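Local coordinates for D-alanyl-D-alanine carboxypeptidase (Penicillin binding protein) family protein (Francisella tularensis subsp. tularensis, PDB 6OSU), which probably removes the terminal D-alanine from cell-wall peptidoglycan precursors, as a serine-type D-alanyl-D-alanine carboxypeptidase of the peptidase S11 family, at residues V51-K54 with N55-V58. Sequence-based numbering, arbitrary orientation.
Sequences VSEK and NMDV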
ATOM      1  N   VAL A  51     -10.301   2.985  -6.658  1.00 51.26           N
ATOM      2  CA  VAL A  51     -11.695   2.550  -6.654  1.00 53.93           C
ATOM      3  C   VAL A  51     -12.571   3.374  -5.722  1.00 55.63           C
ATOM      4  O   VAL A  51     -13.807   3.270  -5.810  1.00 57.30           O
ATOM      5  CB  VAL A  51     -11.815   1.052  -6.301  1.00 53.13           C
ATOM      6  CG1 VAL A  51     -11.034   0.211  -7.301  1.00 52.15           C
ATOM      7  CG2 VAL A  51     -11.333   0.793  -4.874  1.00 50.44           C
ATOM      8  N   SER A  52     -11.985   4.182  -4.842  1.00 54.76           N
ATOM      9  CA  SER A  52     -12.737   4.991  -3.894  1.00 55.57           C
ATOM     10  C   SER A  52     -11.809   6.062  -3.342  1.00 55.74           C
ATOM     11  O   SER A  52     -10.657   5.769  -3.010  1.00 55.55           O
ATOM     12  CB  SER A  52     -13.304   4.129  -2.758  1.00 55.79           C
ATOM     13  OG  SER A  52     -13.982   4.923  -1.798  1.00 57.63           O
ATOM     14  N   GLU A  53     -12.305   7.296  -3.259  1.00 56.68           N
ATOM     15  CA  GLU A  53     -11.500   8.375  -2.698  1.00 56.95           C
ATOM     16  C   GLU A  53     -12.377   9.589  -2.443  1.00 58.03           C
ATOM     17  O   GLU A  53     -13.379   9.805  -3.131  1.00 60.38           O
ATOM     18  CB  GLU A  53     -10.333   8.753  -3.624  1.00 57.93           C
ATOM     19  CG  GLU A  53     -10.740   9.329  -4.979  1.00 61.87           C
ATOM     20  CD  GLU A  53     -10.941  10.836  -4.952  1.00 66.34           C
ATOM     21  OE1 GLU A  53     -11.488  11.383  -5.931  1.00 70.00           O
ATOM     22  OE2 GLU A  53     -10.559  11.479  -3.953  1.00 66.99           O
ATOM     23  N   LYS A  54     -11.981  10.377  -1.445  1.00 57.80           N
ATOM     24  CA  LYS A  54     -12.503  11.723  -1.241  1.00 61.32           C
ATOM     25  C   LYS A  54     -11.344  12.631  -0.867  1.00 59.81           C
ATOM     26  O   LYS A  54     -10.535  12.280  -0.001  1.00 56.55           O
ATOM     27  CB  LYS A  54     -13.586  11.779  -0.151  1.00 63.78           C
ATOM     28  CG  LYS A  54     -14.095  13.198   0.111  1.00 67.97           C
ATOM     29  CD  LYS A  54     -15.325  13.231   1.020  1.00 72.16           C
ATOM     30  CE  LYS A  54     -14.949  13.236   2.497  1.00 73.03           C
ATOM     31  NZ  LYS A  54     -16.149  13.396   3.370  1.00 76.09           N
ATOM     32  N   ASN A  55     -11.262  13.787  -1.530  1.00 61.41           N
ATOM     33  CA  ASN A  55     -10.256  14.808  -1.225  1.00 61.57           C
ATOM     34  C   ASN A  55      -8.843  14.232  -1.269  1.00 59.89           C
ATOM     35  O   ASN A  55      -7.964  14.630  -0.502  1.00 59.42           O
ATOM     36  CB  ASN A  55     -10.533  15.453   0.136  1.00 62.16           C
ATOM     37  CG  ASN A  55     -11.842  16.210   0.168  1.00 64.56           C
ATOM     38  OD1 ASN A  55     -12.152  16.976  -0.746  1.00 66.46           O
ATOM     39  ND2 ASN A  55     -12.620  15.998   1.225  1.00 64.65           N
ATOM     40  N   MET A  56      -8.617  13.282  -2.181  1.00 59.84           N
ATOM     41  CA  MET A  56      -7.372  12.522  -2.161  1.00 58.12           C
ATOM     42  C   MET A  56      -6.144  13.371  -2.460  1.00 57.08           C
ATOM     43  O   MET A  56      -5.025  12.898  -2.236  1.00 54.81           O
ATOM     44  CB  MET A  56      -7.439  11.355  -3.150  1.00 58.85           C
ATOM     45  CG  MET A  56      -7.404  11.761  -4.612  1.00 62.25           C
ATOM     46  SD  MET A  56      -7.249  10.337  -5.711  1.00 63.60           S
ATOM     47  CE  MET A  56      -7.335  11.135  -7.312  1.00 65.12           C
ATOM     48  N   ASP A  57      -6.318  14.604  -2.938  1.00 59.20           N
ATOM     49  CA  ASP A  57      -5.205  15.491  -3.247  1.00 60.81           C
ATOM     50  C   ASP A  57      -5.135  16.702  -2.324  1.00 62.51           C
ATOM     51  O   ASP A  57      -4.319  17.598  -2.560  1.00 64.30           O
ATOM     52  CB  ASP A  57      -5.284  15.953  -4.703  1.00 64.21           C
ATOM     53  CG  ASP A  57      -5.019  14.829  -5.681  1.00 65.78           C
ATOM     54  OD1 ASP A  57      -4.109  14.009  -5.424  1.00 65.15           O
ATOM     55  OD2 ASP A  57      -5.726  14.762  -6.705  1.00 68.32           O
ATOM     56  N   VAL A  58      -5.962  16.751  -1.282  1.00 62.11           N
ATOM     57  CA  VAL A  58      -5.937  17.865  -0.339  1.00 63.10           C
ATOM     58  C   VAL A  58      -4.771  17.671   0.619  1.00 60.70           C
ATOM     59  O   VAL A  58      -4.574  16.581   1.168  1.00 57.64           O
ATOM     60  CB  VAL A  58      -7.273  17.976   0.414  1.00 65.11           C
ATOM     61  CG1 VAL A  58      -7.199  19.065   1.477  1.00 67.47           C
ATOM     62  CG2 VAL A  58      -8.408  18.264  -0.559  1.00 67.05           C
TER
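Asn55 and Lys54 lie side by side where the strand ends, their side chains pointing the same way. The amide nitrogen of Asn55, ND2, sits 3.4 Å from Lys54 CG and 3.8 Å from Lys54 CE. This is a van der Waals contact along the aliphatic part of the lysine. Lys54 CG is anti to the backbone N and beside the carbonyl carbon, which puts it next to Asn55. The chain bends only at chi3, and CE stays near ND2. Asn55 ND2 also has a polar partner, the carbonyl oxygen of Pro38, which helps to fix the rotation of the amide. The ammonium end of Lys54 leads away from the turn.

Strand 50-54 is an outermost strand of the five-stranded antiparallel sheet in the S11 carboxypeptidase domain, of the beta-lactamase clan, paired with strand 39-44. Its chain leaves the sheet through a type I beta turn from Asn55 to Val58, closed by Val58 N to Asn55 O at 3.0 Å.

Glu53 reaches forward to the start of this turn. Its OE2 accepts a hydrogen bond from Met56 N at 3.2 Å, with an N-H...O angle of 146°. The donor meets the oxygen nearly along the C-O axis. Glu53 CG lies between the backbone N and the carbonyl carbon (chi1 64°), and a bend at chi2 (88°) brings OE2 to Met56 N. The Met56 side chain crosses that of Glu53 at a slant. Met56 SD is 3.7 Å from Glu53 CG. Met56 CG is 3.7 Å from Glu53 CD. The contact is at the surface, away from the predicted catalytic residues. Met56 also has a backbone hydrogen bond with His177.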